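Local coordinates for protein alpha-Amylase (Thermotoga maritima, PDB 2B5D) that is a glycoside hydrolase family 57 protein, joining a beta/alpha domain to a helical C-terminal region, at residues A[144-149]-A[460-465]; A[451-456]-A[516-521]; A[158-163]-A[193-198]. One frame throughout, in Å; residues are numbered along the deposited sequence. Where two conformers were deposited one is given.

All three contacts lie on the same side of the chain's centre; contact 1 joins the family 57 beta/alpha domain to the helical C-terminal region, and contacts 2 and 3 lie within one each. Contact 1 opens first, at 144-149, in the loop after strand 137-142, and closes at 460-465. Contact 3, pairing helices 156-174 and 192-198, falls between its two segments, and contact 2, beginning at 451-456 on helix 443-458, crosses it along the chain. The centre of contact 1 is about 15 Å from each of the other centres, which are about 17 Å apart. Q162 of helix 156-174 probably hydrogen-bonds both T145 and Q460, and V158 packs on L456, so the helix ties the two regions together.

Contact 1 (A[144-149]-A[460-465]); sequences ATHAFL and QSSDWA
The loop that leaves the end of the parallel strand 137-142 meets, through H146 and A147, the loop that follows helix 443-458, joining the beta/alpha domain to the helical C-terminal region. The carbonyl of H146 is gripped twice by S462. The hydroxyl OG of S462 donates to H146 O over 2.8 Å, almost in line with the carbonyl bond at a C=O...donor angle of 169°, while the S462 backbone N reaches the same oxygen at 3.1 Å from well above the carbonyl plane. S462 OG sits between its own backbone N and carbonyl carbon (chi1 63°), which turns it to the edge of the H146 ring, in plane and 2.9 Å from H146 ND1. In glycoside hydrolases built on a beta/alpha barrel, loops at the C-terminal ends of the strands commonly line the active-site cleft. Here the imidazole belongs to a cluster of histidines: its NE2 is hydrogen-bonded to H10 NE2, and its ring stacks with H12. The D463 side chain crosses that of H146 at about a right angle, its carboxylate plane 36° from the ring, and connects to the backbone through a water, which donates to D463 OD2 and to T145 O. A second water links F148 N with Q460 O. Apart from these polar pairs, A147 CB lies 3.7 Å from Q460 CB, and T145 CG2 touches the same Q460 CB at 3.8 Å, the two side chains crossing at about a right angle. The extended Q460 side chain carries its OE1 onward to Q162 NE2 of helix 156-174.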
ATOM      1  N   ALA A 144       9.714 -26.074 -18.754  1.00 41.76           N
ATOM      2  CA  ALA A 144      10.452 -26.300 -17.481  1.00 41.80           C
ATOM      3  C   ALA A 144       9.828 -25.464 -16.355  1.00 41.45           C
ATOM      4  O   ALA A 144       9.805 -25.856 -15.186  1.00 39.84           O
ATOM      5  CB  ALA A 144      11.940 -25.911 -17.632  1.00 42.60           C
ATOM      6  N   THR A 145       9.347 -24.294 -16.730  1.00 41.13           N
ATOM      7  CA  THR A 145       8.934 -23.371 -15.727  1.00 43.03           C
ATOM      8  C   THR A 145       7.478 -22.913 -15.920  1.00 43.80           C
ATOM      9  O   THR A 145       7.055 -21.989 -15.242  1.00 45.25           O
ATOM     10  CB  THR A 145      10.023 -22.282 -15.643  1.00 41.74           C
ATOM     11  OG1 THR A 145      10.597 -22.293 -14.337  1.00 46.83           O
ATOM     12  CG2 THR A 145       9.642 -20.959 -16.091  1.00 37.79           C
ATOM     13  N   HIS A 146       6.743 -23.546 -16.860  1.00 42.65           N
ATOM     14  CA  HIS A 146       5.336 -23.228 -17.143  1.00 42.33           C
ATOM     15  C   HIS A 146       5.287 -21.787 -17.627  1.00 42.32           C
ATOM     16  O   HIS A 146       4.353 -21.026 -17.324  1.00 40.57           O
ATOM     17  CB  HIS A 146       4.488 -23.445 -15.891  1.00 42.01           C
ATOM     18  CG  HIS A 146       3.021 -23.649 -16.136  1.00 44.36           C
ATOM     19  ND1 HIS A 146       2.121 -22.596 -16.194  1.00 46.26           N
ATOM     20  CD2 HIS A 146       2.283 -24.784 -16.236  1.00 40.20           C
ATOM     21  CE1 HIS A 146       0.904 -23.079 -16.377  1.00 46.87           C
ATOM     22  NE2 HIS A 146       0.973 -24.403 -16.394  1.00 45.89           N
ATOM     23  N   ALA A 147       6.324 -21.396 -18.353  1.00 40.74           N
ATOM     24  CA  ALA A 147       6.280 -20.132 -19.067  1.00 40.91           C
ATOM     25  C   ALA A 147       5.284 -20.213 -20.221  1.00 41.35           C
ATOM     26  O   ALA A 147       5.106 -21.264 -20.832  1.00 42.28           O
ATOM     27  CB  ALA A 147       7.719 -19.751 -19.609  1.00 40.31           C
ATOM     28  N   PHE A 148       4.695 -19.088 -20.572  1.00 41.75           N
ATOM     29  CA  PHE A 148       3.747 -19.043 -21.644  1.00 41.50           C
ATOM     30  C   PHE A 148       4.570 -18.812 -22.898  1.00 41.49           C
ATOM     31  O   PHE A 148       4.978 -17.694 -23.161  1.00 40.09           O
ATOM     32  CB  PHE A 148       2.750 -17.910 -21.388  1.00 41.30           C
ATOM     33  CG  PHE A 148       1.748 -17.695 -22.471  1.00 41.13           C
ATOM     34  CD1 PHE A 148       1.739 -16.506 -23.160  1.00 41.17           C
ATOM     35  CD2 PHE A 148       0.741 -18.623 -22.716  1.00 42.63           C
ATOM     36  CE1 PHE A 148       0.788 -16.261 -24.170  1.00 40.26           C
ATOM     37  CE2 PHE A 148      -0.225 -18.386 -23.707  1.00 42.13           C
ATOM     38  CZ  PHE A 148      -0.183 -17.175 -24.438  1.00 40.01           C
ATOM     39  N   LEU A 149       4.726 -19.882 -23.701  1.00 42.54           N
ATOM     40  CA  LEU A 149       5.751 -19.911 -24.767  1.00 43.08           C
ATOM     41  C   LEU A 149       5.473 -18.924 -25.881  1.00 43.39           C
ATOM     42  O   LEU A 149       6.401 -18.406 -26.418  1.00 44.17           O
ATOM     43  CB  LEU A 149       5.982 -21.316 -25.308  1.00 41.75           C
ATOM     44  CG  LEU A 149       6.356 -22.324 -24.233  1.00 41.59           C
ATOM     45  CD1 LEU A 149       6.366 -23.785 -24.781  1.00 36.36           C
ATOM     46  CD2 LEU A 149       7.681 -21.939 -23.472  1.00 41.21           C
ATOM     47  N   GLN A 460      10.238 -16.408 -15.571  1.00 46.81           N
ATOM     48  CA  GLN A 460       9.338 -16.659 -16.705  1.00 47.21           C
ATOM     49  C   GLN A 460       8.018 -17.318 -16.313  1.00 48.76           C
ATOM     50  O   GLN A 460       7.074 -17.267 -17.101  1.00 47.39           O
ATOM     51  CB  GLN A 460      10.019 -17.540 -17.790  1.00 46.88           C
ATOM     52  CG  GLN A 460      11.080 -16.818 -18.617  1.00 45.25           C
ATOM     53  CD  GLN A 460      11.794 -17.734 -19.624  1.00 44.97           C
ATOM     54  OE1 GLN A 460      12.233 -18.852 -19.305  1.00 44.11           O
ATOM     55  NE2 GLN A 460      11.850 -17.285 -20.856  1.00 41.66           N
ATOM     56  N   SER A 461       7.969 -17.987 -15.155  1.00 50.95           N
ATOM     57  CA  SER A 461       6.731 -18.578 -14.660  1.00 55.00           C
ATOM     58  C   SER A 461       5.501 -17.735 -15.015  1.00 56.97           C
ATOM     59  O   SER A 461       5.458 -16.532 -14.709  1.00 55.82           O
ATOM     60  CB  SER A 461       6.789 -18.761 -13.153  1.00 55.44           C
ATOM     61  OG  SER A 461       7.933 -19.508 -12.780  1.00 59.56           O
ATOM     62  N   SER A 462       4.524 -18.375 -15.678  1.00 59.85           N
ATOM     63  CA  SER A 462       3.302 -17.694 -16.148  1.00 63.99           C
ATOM     64  C   SER A 462       2.435 -17.299 -14.943  1.00 66.29           C
ATOM     65  O   SER A 462       1.785 -16.237 -14.927  1.00 67.57           O
ATOM     66  CB  SER A 462       2.489 -18.581 -17.093  1.00 62.76           C
ATOM     67  OG  SER A 462       2.077 -19.721 -16.362  1.00 63.81           O
ATOM     68  N   ASP A 463       2.414 -18.203 -13.973  1.00 68.66           N
ATOM     69  CA  ASP A 463       2.002 -17.944 -12.594  1.00 71.07           C
ATOM     70  C   ASP A 463       2.249 -16.530 -12.058  1.00 73.18           C
ATOM     71  O   ASP A 463       1.340 -15.964 -11.430  1.00 73.37           O
ATOM     72  CB  ASP A 463       2.699 -18.954 -11.669  1.00 70.65           C
ATOM     73  CG  ASP A 463       2.591 -20.367 -12.190  1.00 69.14           C
ATOM     74  OD1 ASP A 463       1.542 -20.990 -11.970  1.00 65.71           O
ATOM     75  OD2 ASP A 463       3.548 -20.845 -12.835  1.00 67.35           O
ATOM     76  N   TRP A 464       3.453 -15.976 -12.270  1.00 75.38           N
ATOM     77  CA  TRP A 464       3.745 -14.595 -11.828  1.00 77.91           C
ATOM     78  C   TRP A 464       3.259 -13.491 -12.771  1.00 80.04           C
ATOM     79  O   TRP A 464       3.619 -12.323 -12.561  1.00 80.54           O
ATOM     80  CB  TRP A 464       5.239 -14.319 -11.597  1.00 77.20           C
ATOM     81  CG  TRP A 464       6.108 -15.381 -11.019  1.00 76.82           C
ATOM     82  CD1 TRP A 464       7.396 -15.687 -11.417  1.00 75.71           C
ATOM     83  CD2 TRP A 464       5.802 -16.263  -9.925  1.00 76.75           C
ATOM     84  NE1 TRP A 464       7.890 -16.716 -10.652  1.00 75.69           N
ATOM     85  CE2 TRP A 464       6.940 -17.091  -9.730  1.00 75.98           C
ATOM     86  CE3 TRP A 464       4.677 -16.435  -9.090  1.00 76.71           C
ATOM     87  CZ2 TRP A 464       6.988 -18.071  -8.735  1.00 75.87           C
ATOM     88  CZ3 TRP A 464       4.720 -17.411  -8.111  1.00 76.16           C
ATOM     89  CH2 TRP A 464       5.878 -18.216  -7.934  1.00 77.06           C
ATOM     90  N   ALA A 465       2.471 -13.830 -13.795  1.00 82.86           N
ATOM     91  CA  ALA A 465       2.225 -12.891 -14.912  1.00 85.62           C
ATOM     92  C   ALA A 465       0.745 -12.626 -15.212  1.00 87.64           C
ATOM     93  O   ALA A 465       0.319 -11.475 -15.359  1.00 87.74           O
ATOM     94  CB  ALA A 465       2.976 -13.362 -16.186  1.00 85.10           C
TER
HETATM   95  O   HOH W   1       5.889 -22.298 -12.800  1.00 42.81           O
HETATM   96  O   HOH W   2       5.358 -16.648 -18.951  1.00 44.32           O

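Contact 2 (A[451-456]-A[516-521])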
ATOM      1  N   GLN A 451      22.952 -21.015 -12.467  1.00 46.40           N
ATOM      2  CA  GLN A 451      22.012 -20.313 -11.583  1.00 46.18           C
ATOM      3  C   GLN A 451      21.398 -19.130 -12.312  1.00 45.45           C
ATOM      4  O   GLN A 451      20.212 -18.842 -12.152  1.00 45.32           O
ATOM      5  CB  GLN A 451      22.677 -19.887 -10.250  1.00 47.20           C
ATOM      6  CG  GLN A 451      21.685 -19.525  -9.132  1.00 45.10           C
ATOM      7  CD  GLN A 451      20.900 -20.718  -8.664  1.00 45.20           C
ATOM      8  OE1 GLN A 451      21.441 -21.829  -8.586  1.00 46.24           O
ATOM      9  NE2 GLN A 451      19.617 -20.510  -8.338  1.00 41.21           N
ATOM     10  N   MET A 452      22.156 -18.476 -13.169  1.00 44.59           N
ATOM     11  CA  MET A 452      21.511 -17.475 -13.999  1.00 46.22           C
ATOM     12  C   MET A 452      20.302 -18.036 -14.786  1.00 46.27           C
ATOM     13  O   MET A 452      19.238 -17.416 -14.825  1.00 46.11           O
ATOM     14  CB  MET A 452      22.506 -16.795 -14.913  1.00 45.77           C
ATOM     15  CG  MET A 452      23.391 -15.834 -14.136  1.00 47.93           C
ATOM     16  SD  MET A 452      24.846 -15.329 -15.093  1.00 49.09           S
ATOM     17  CE  MET A 452      24.161 -14.084 -16.215  1.00 38.20           C
ATOM     18  N   LEU A 453      20.452 -19.233 -15.355  1.00 46.02           N
ATOM     19  CA  LEU A 453      19.389 -19.804 -16.182  1.00 45.50           C
ATOM     20  C   LEU A 453      18.166 -20.151 -15.343  1.00 45.21           C
ATOM     21  O   LEU A 453      17.033 -19.931 -15.773  1.00 46.03           O
ATOM     22  CB  LEU A 453      19.881 -21.031 -16.983  1.00 44.85           C
ATOM     23  CG  LEU A 453      18.901 -21.610 -18.013  1.00 43.63           C
ATOM     24  CD1 LEU A 453      18.460 -20.543 -19.078  1.00 39.03           C
ATOM     25  CD2 LEU A 453      19.519 -22.881 -18.678  1.00 44.45           C
ATOM     26  N   ARG A 454      18.411 -20.682 -14.154  1.00 43.82           N
ATOM     27  CA  ARG A 454      17.362 -20.939 -13.187  1.00 43.58           C
ATOM     28  C   ARG A 454      16.582 -19.694 -12.819  1.00 43.51           C
ATOM     29  O   ARG A 454      15.361 -19.701 -12.790  1.00 44.15           O
ATOM     30  CB  ARG A 454      17.988 -21.477 -11.929  1.00 43.02           C
ATOM     31  CG  ARG A 454      18.706 -22.753 -12.151  1.00 40.12           C
ATOM     32  CD  ARG A 454      19.042 -23.391 -10.766  0.65 40.68           C
ATOM     33  NE  ARG A 454      19.813 -24.630 -10.808  0.65 37.09           N
ATOM     34  CZ  ARG A 454      21.144 -24.731 -10.718  0.65 37.38           C
ATOM     35  NH1 ARG A 454      21.903 -23.657 -10.616  0.65 34.13           N
ATOM     36  NH2 ARG A 454      21.721 -25.936 -10.744  0.65 35.44           N
ATOM     37  N   GLU A 455      17.317 -18.625 -12.554  1.00 43.90           N
ATOM     38  CA  GLU A 455      16.766 -17.334 -12.206  1.00 43.24           C
ATOM     39  C   GLU A 455      15.886 -16.813 -13.350  1.00 43.23           C
ATOM     40  O   GLU A 455      14.741 -16.337 -13.131  1.00 43.80           O
ATOM     41  CB  GLU A 455      17.918 -16.336 -11.863  1.00 43.30           C
ATOM     42  CG  GLU A 455      18.627 -16.560 -10.489  1.00 40.14           C
ATOM     43  CD  GLU A 455      17.609 -16.826  -9.373  1.00 43.82           C
ATOM     44  OE1 GLU A 455      17.833 -17.717  -8.518  1.00 45.30           O
ATOM     45  OE2 GLU A 455      16.560 -16.157  -9.360  1.00 43.67           O
ATOM     46  N   LEU A 456      16.424 -16.889 -14.555  1.00 42.65           N
ATOM     47  CA  LEU A 456      15.713 -16.514 -15.790  1.00 43.22           C
ATOM     48  C   LEU A 456      14.420 -17.333 -15.985  1.00 42.54           C
ATOM     49  O   LEU A 456      13.431 -16.784 -16.399  1.00 42.35           O
ATOM     50  CB  LEU A 456      16.612 -16.706 -17.037  1.00 43.02           C
ATOM     51  CG  LEU A 456      15.915 -16.644 -18.421  1.00 43.43           C
ATOM     52  CD1 LEU A 456      15.226 -15.294 -18.688  1.00 42.52           C
ATOM     53  CD2 LEU A 456      16.814 -17.003 -19.590  1.00 44.16           C
ATOM     54  N   PRO A 516      18.762 -29.090 -10.332  1.00 48.30           N
ATOM     55  CA  PRO A 516      20.159 -29.322  -9.949  1.00 49.02           C
ATOM     56  C   PRO A 516      21.057 -29.789 -11.102  1.00 50.00           C
ATOM     57  O   PRO A 516      22.243 -29.482 -11.137  1.00 50.53           O
ATOM     58  CB  PRO A 516      20.071 -30.410  -8.855  1.00 49.13           C
ATOM     59  CG  PRO A 516      18.621 -30.935  -8.877  1.00 48.94           C
ATOM     60  CD  PRO A 516      17.803 -29.806  -9.473  1.00 48.73           C
ATOM     61  N   GLU A 517      20.474 -30.531 -12.031  1.00 50.44           N
ATOM     62  CA  GLU A 517      21.144 -31.135 -13.175  1.00 50.10           C
ATOM     63  C   GLU A 517      21.202 -30.226 -14.378  1.00 50.02           C
ATOM     64  O   GLU A 517      21.651 -30.648 -15.435  1.00 50.34           O
ATOM     65  CB  GLU A 517      20.312 -32.322 -13.604  1.00 51.16           C
ATOM     66  CG  GLU A 517      18.983 -31.854 -14.393  1.00 52.64           C
ATOM     67  CD  GLU A 517      17.719 -31.611 -13.511  1.00 51.09           C
ATOM     68  OE1 GLU A 517      17.875 -31.445 -12.294  1.00 49.43           O
ATOM     69  OE2 GLU A 517      16.566 -31.605 -14.043  1.00 51.96           O
ATOM     70  N   ILE A 518      20.717 -28.992 -14.269  1.00 49.70           N
ATOM     71  CA  ILE A 518      20.657 -28.142 -15.453  1.00 49.70           C
ATOM     72  C   ILE A 518      22.069 -27.896 -16.041  1.00 50.04           C
ATOM     73  O   ILE A 518      23.101 -28.040 -15.352  1.00 51.02           O
ATOM     74  CB  ILE A 518      19.894 -26.806 -15.147  1.00 49.57           C
ATOM     75  CG1 ILE A 518      19.200 -26.229 -16.393  1.00 49.29           C
ATOM     76  CG2 ILE A 518      20.805 -25.779 -14.502  1.00 48.34           C
ATOM     77  CD1 ILE A 518      18.400 -24.923 -16.129  1.00 50.33           C
ATOM     78  N   ASN A 519      22.118 -27.486 -17.296  1.00 48.98           N
ATOM     79  CA  ASN A 519      23.353 -27.146 -17.912  1.00 48.13           C
ATOM     80  C   ASN A 519      23.142 -25.938 -18.755  1.00 47.54           C
ATOM     81  O   ASN A 519      22.448 -26.026 -19.713  1.00 47.81           O
ATOM     82  CB  ASN A 519      23.777 -28.277 -18.855  1.00 48.56           C
ATOM     83  CG  ASN A 519      25.205 -28.072 -19.424  1.00 49.12           C
ATOM     84  OD1 ASN A 519      25.601 -26.960 -19.860  1.00 46.97           O
ATOM     85  ND2 ASN A 519      25.948 -29.153 -19.453  1.00 46.58           N
ATOM     86  N   PHE A 520      23.811 -24.839 -18.464  1.00 47.87           N
ATOM     87  CA  PHE A 520      23.538 -23.563 -19.116  1.00 48.15           C
ATOM     88  C   PHE A 520      23.713 -23.656 -20.589  1.00 48.82           C
ATOM     89  O   PHE A 520      23.286 -22.757 -21.312  1.00 49.14           O
ATOM     90  CB  PHE A 520      24.470 -22.461 -18.561  1.00 48.05           C
ATOM     91  CG  PHE A 520      25.928 -22.592 -19.008  1.00 46.87           C
ATOM     92  CD1 PHE A 520      26.388 -21.913 -20.135  1.00 43.95           C
ATOM     93  CD2 PHE A 520      26.824 -23.419 -18.300  1.00 44.98           C
ATOM     94  CE1 PHE A 520      27.719 -22.060 -20.564  1.00 45.44           C
ATOM     95  CE2 PHE A 520      28.148 -23.560 -18.713  1.00 42.12           C
ATOM     96  CZ  PHE A 520      28.585 -22.881 -19.851  1.00 44.68           C
ATOM     97  N   ARG A 521      24.425 -24.714 -21.032  1.00 49.89           N
ATOM     98  CA  ARG A 521      24.740 -24.882 -22.466  1.00 49.62           C
ATOM     99  C   ARG A 521      23.534 -25.143 -23.382  1.00 48.29           C
ATOM    100  O   ARG A 521      23.576 -24.736 -24.593  1.00 47.35           O
ATOM    101  CB  ARG A 521      25.951 -25.807 -22.688  1.00 50.26           C
ATOM    102  CG  ARG A 521      27.309 -25.033 -22.509  1.00 50.54           C
ATOM    103  CD  ARG A 521      28.567 -25.924 -22.482  1.00 51.54           C
ATOM    104  NE  ARG A 521      28.627 -26.730 -21.270  1.00 56.04           N
ATOM    105  CZ  ARG A 521      29.429 -26.501 -20.230  1.00 57.17           C
ATOM    106  NH1 ARG A 521      30.329 -25.533 -20.251  1.00 62.28           N
ATOM    107  NH2 ARG A 521      29.376 -27.290 -19.171  1.00 57.36           N
TER
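I518, R454 and L453 bury the most surface here, and I518 divides its two branches between the other two. Its longer branch, with CG1 anti to the backbone N (chi1 -151°) and CD1 extended beyond it, runs to L453, where I518 CD1 meets L453 CD2 at 3.5 Å, tighter than usual for two carbons. The same CD1 lies 3.8 Å from L453 CG, so the methyl rests on the CG-CD2 branch of the leucine. The shorter branch covers part of the arginine: I518 CG2 sits over one face of the R454 guanidinium, 3.9 Å from R454 CZ and displaced toward the rim of the group. The R454 and I518 side chains lie alongside each other, pointing opposite ways, the arginine stretched from CG to NE so that its flat end arrives beside the loop. At the guanidinium edge, near its plane, P516 O lies 3.6 Å from R454 NH2, already hydrogen-bonded to the carbonyl of F515. R454 was modelled in two conformers, and these contacts, which hold for the one described, are less sure. F520 CA adds a lighter touch, 4.1 Å from L453 CD2. Apolar packing dominates this loop-helix contact of the C-terminal region. The loop, which follows helix 502-511, lies along one flank of helix 443-458; L453 also touches M430 of helix 418-436, while M452, also on helix 443-458, packs on F488 and L491 of helix 473-496.

Contact 3 (A[158-163]-A[193-198])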
ATOM      1  N   VAL A 158      15.179 -19.677 -25.759  1.00 40.12           N
ATOM      2  CA  VAL A 158      14.578 -19.832 -24.420  1.00 40.13           C
ATOM      3  C   VAL A 158      13.370 -20.773 -24.472  1.00 39.46           C
ATOM      4  O   VAL A 158      13.180 -21.677 -23.622  1.00 39.66           O
ATOM      5  CB  VAL A 158      14.357 -18.415 -23.664  1.00 40.83           C
ATOM      6  CG1 VAL A 158      13.126 -17.680 -24.167  1.00 39.55           C
ATOM      7  CG2 VAL A 158      14.357 -18.606 -22.105  1.00 38.83           C
ATOM      8  N   VAL A 159      12.620 -20.640 -25.543  1.00 38.91           N
ATOM      9  CA  VAL A 159      11.524 -21.581 -25.812  1.00 39.40           C
ATOM     10  C   VAL A 159      11.946 -23.050 -25.809  1.00 40.40           C
ATOM     11  O   VAL A 159      11.356 -23.876 -25.090  1.00 40.21           O
ATOM     12  CB  VAL A 159      10.798 -21.217 -27.090  1.00 40.11           C
ATOM     13  CG1 VAL A 159       9.700 -22.278 -27.427  1.00 41.25           C
ATOM     14  CG2 VAL A 159      10.176 -19.800 -26.986  1.00 37.89           C
ATOM     15  N   ASN A 160      12.980 -23.383 -26.606  1.00 41.37           N
ATOM     16  CA  ASN A 160      13.401 -24.771 -26.805  1.00 40.23           C
ATOM     17  C   ASN A 160      14.071 -25.285 -25.516  1.00 39.41           C
ATOM     18  O   ASN A 160      13.925 -26.457 -25.128  1.00 40.71           O
ATOM     19  CB  ASN A 160      14.291 -24.829 -28.094  1.00 40.81           C
ATOM     20  CG  ASN A 160      14.729 -26.272 -28.500  1.00 42.11           C
ATOM     21  OD1 ASN A 160      14.128 -27.257 -28.106  1.00 45.82           O
ATOM     22  ND2 ASN A 160      15.813 -26.368 -29.266  1.00 42.97           N
ATOM     23  N   ALA A 161      14.814 -24.405 -24.832  1.00 40.06           N
ATOM     24  CA  ALA A 161      15.397 -24.709 -23.518  1.00 39.31           C
ATOM     25  C   ALA A 161      14.334 -24.924 -22.465  1.00 40.66           C
ATOM     26  O   ALA A 161      14.419 -25.913 -21.663  1.00 42.07           O
ATOM     27  CB  ALA A 161      16.321 -23.573 -23.078  1.00 40.58           C
ATOM     28  N   GLN A 162      13.318 -24.046 -22.431  1.00 40.16           N
ATOM     29  CA  GLN A 162      12.101 -24.412 -21.656  1.00 41.91           C
ATOM     30  C   GLN A 162      11.629 -25.827 -21.889  1.00 42.38           C
ATOM     31  O   GLN A 162      11.415 -26.587 -20.934  1.00 44.10           O
ATOM     32  CB  GLN A 162      10.942 -23.437 -21.882  1.00 41.61           C
ATOM     33  CG  GLN A 162      11.062 -22.155 -21.087  1.00 41.30           C
ATOM     34  CD  GLN A 162      10.601 -22.292 -19.644  1.00 47.15           C
ATOM     35  OE1 GLN A 162       9.663 -23.066 -19.338  1.00 44.88           O
ATOM     36  NE2 GLN A 162      11.232 -21.487 -18.729  1.00 46.35           N
ATOM     37  N   ILE A 163      11.489 -26.224 -23.155  1.00 42.74           N
ATOM     38  CA  ILE A 163      11.054 -27.627 -23.475  1.00 42.26           C
ATOM     39  C   ILE A 163      12.034 -28.694 -23.034  1.00 42.55           C
ATOM     40  O   ILE A 163      11.635 -29.666 -22.335  1.00 42.17           O
ATOM     41  CB  ILE A 163      10.790 -27.798 -25.014  1.00 43.18           C
ATOM     42  CG1 ILE A 163       9.544 -26.981 -25.409  1.00 43.59           C
ATOM     43  CG2 ILE A 163      10.634 -29.272 -25.379  1.00 41.88           C
ATOM     44  CD1 ILE A 163       9.655 -26.337 -26.744  1.00 47.41           C
ATOM     45  N   ASP A 193       5.682 -26.922 -32.898  1.00 40.43           N
ATOM     46  CA  ASP A 193       5.656 -28.417 -33.075  1.00 40.38           C
ATOM     47  C   ASP A 193       7.040 -28.950 -33.528  1.00 40.23           C
ATOM     48  O   ASP A 193       7.507 -30.045 -33.096  1.00 40.90           O
ATOM     49  CB  ASP A 193       4.588 -28.800 -34.097  1.00 40.88           C
ATOM     50  CG  ASP A 193       4.656 -27.954 -35.378  1.00 41.47           C
ATOM     51  OD1 ASP A 193       4.598 -28.475 -36.489  1.00 46.86           O
ATOM     52  OD2 ASP A 193       4.782 -26.752 -35.307  1.00 46.09           O
ATOM     53  N   LEU A 194       7.705 -28.181 -34.365  1.00 39.66           N
ATOM     54  CA  LEU A 194       9.119 -28.529 -34.746  1.00 41.54           C
ATOM     55  C   LEU A 194      10.079 -28.817 -33.562  1.00 41.05           C
ATOM     56  O   LEU A 194      10.703 -29.897 -33.506  1.00 41.20           O
ATOM     57  CB  LEU A 194       9.651 -27.427 -35.616  1.00 40.20           C
ATOM     58  CG  LEU A 194       9.272 -27.427 -37.095  1.00 42.66           C
ATOM     59  CD1 LEU A 194       8.588 -28.647 -37.679  1.00 41.89           C
ATOM     60  CD2 LEU A 194       8.736 -26.102 -37.582  1.00 38.44           C
ATOM     61  N   TYR A 195      10.074 -27.913 -32.553  1.00 42.57           N
ATOM     62  CA  TYR A 195      10.912 -28.042 -31.350  1.00 41.46           C
ATOM     63  C   TYR A 195      10.482 -29.198 -30.525  1.00 41.99           C
ATOM     64  O   TYR A 195      11.289 -29.812 -29.818  1.00 44.75           O
ATOM     65  CB  TYR A 195      10.905 -26.746 -30.508  1.00 41.42           C
ATOM     66  CG  TYR A 195      11.614 -25.605 -31.187  1.00 41.76           C
ATOM     67  CD1 TYR A 195      10.918 -24.466 -31.573  1.00 43.59           C
ATOM     68  CD2 TYR A 195      12.995 -25.672 -31.494  1.00 39.53           C
ATOM     69  CE1 TYR A 195      11.561 -23.425 -32.264  1.00 43.10           C
ATOM     70  CE2 TYR A 195      13.650 -24.589 -32.153  1.00 35.65           C
ATOM     71  CZ  TYR A 195      12.937 -23.511 -32.534  1.00 39.76           C
ATOM     72  OH  TYR A 195      13.552 -22.475 -33.204  1.00 41.83           O
ATOM     73  N   LEU A 196       9.204 -29.518 -30.607  1.00 41.61           N
ATOM     74  CA  LEU A 196       8.669 -30.650 -29.860  1.00 41.97           C
ATOM     75  C   LEU A 196       9.157 -31.907 -30.508  1.00 41.06           C
ATOM     76  O   LEU A 196       9.508 -32.874 -29.818  1.00 41.77           O
ATOM     77  CB  LEU A 196       7.102 -30.631 -29.839  1.00 40.67           C
ATOM     78  CG  LEU A 196       6.225 -30.040 -28.700  1.00 45.59           C
ATOM     79  CD1 LEU A 196       7.044 -29.304 -27.579  1.00 38.42           C
ATOM     80  CD2 LEU A 196       4.881 -29.251 -29.155  1.00 40.50           C
ATOM     81  N   ALA A 197       9.102 -31.918 -31.843  1.00 41.05           N
ATOM     82  CA  ALA A 197       9.673 -33.015 -32.657  1.00 40.88           C
ATOM     83  C   ALA A 197      11.169 -33.117 -32.352  1.00 41.35           C
ATOM     84  O   ALA A 197      11.652 -34.190 -31.893  1.00 43.92           O
ATOM     85  CB  ALA A 197       9.387 -32.812 -34.197  1.00 38.07           C
ATOM     86  N   GLN A 198      11.903 -32.009 -32.447  1.00 41.52           N
ATOM     87  CA  GLN A 198      13.343 -32.106 -32.041  1.00 41.38           C
ATOM     88  C   GLN A 198      13.564 -32.683 -30.660  1.00 42.98           C
ATOM     89  O   GLN A 198      14.601 -33.328 -30.386  1.00 44.55           O
ATOM     90  CB  GLN A 198      14.087 -30.808 -32.211  1.00 41.06           C
ATOM     91  CG  GLN A 198      13.802 -30.125 -33.559  1.00 36.61           C
ATOM     92  CD  GLN A 198      14.237 -28.722 -33.495  1.00 40.20           C
ATOM     93  OE1 GLN A 198      13.876 -27.856 -34.330  1.00 41.65           O
ATOM     94  NE2 GLN A 198      15.019 -28.450 -32.471  1.00 38.60           N
TER
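Helices 158-163 and 193-198 run in broadly the same direction, their axes 10.1 Å apart at closest approach and crossing at -43°. Both belong to the family 57 beta/alpha domain, and strand 180-182 of its parallel sheet lies between them in sequence, an arrangement in which successive helices pack side by side outside the strands. Y195 buries the most surface in the contact. With its CG anti to the carbonyl carbon (chi1 -69°), the tyrosine ring rises beside N160, whose side chain crosses it at about a right angle. The N160 amide plane is tilted 36° from the ring, and N160 CG comes within 3.5 Å of Y195 CD2; N160 CB follows at 3.7 Å from that same ring carbon, so the tyrosine leans on the stem of the asparagine as well as on its flat end. Q198, at the exposed margin, stretches its chain past CG to lie near N160, with the two amides almost perpendicular. One turn further along the first helix, I163 makes the apolar half of the interface, and its side chain crosses those of both Y195 and L196 at about a right angle. V159 and I163 also touch L192, just before the second segment, which extends the apolar row. The tip of the isoleucine touches two consecutive residues of helix 193-198: I163 CD1 is 4.0 Å from Y195 CB and equally 4.0 Å from L196 CD1.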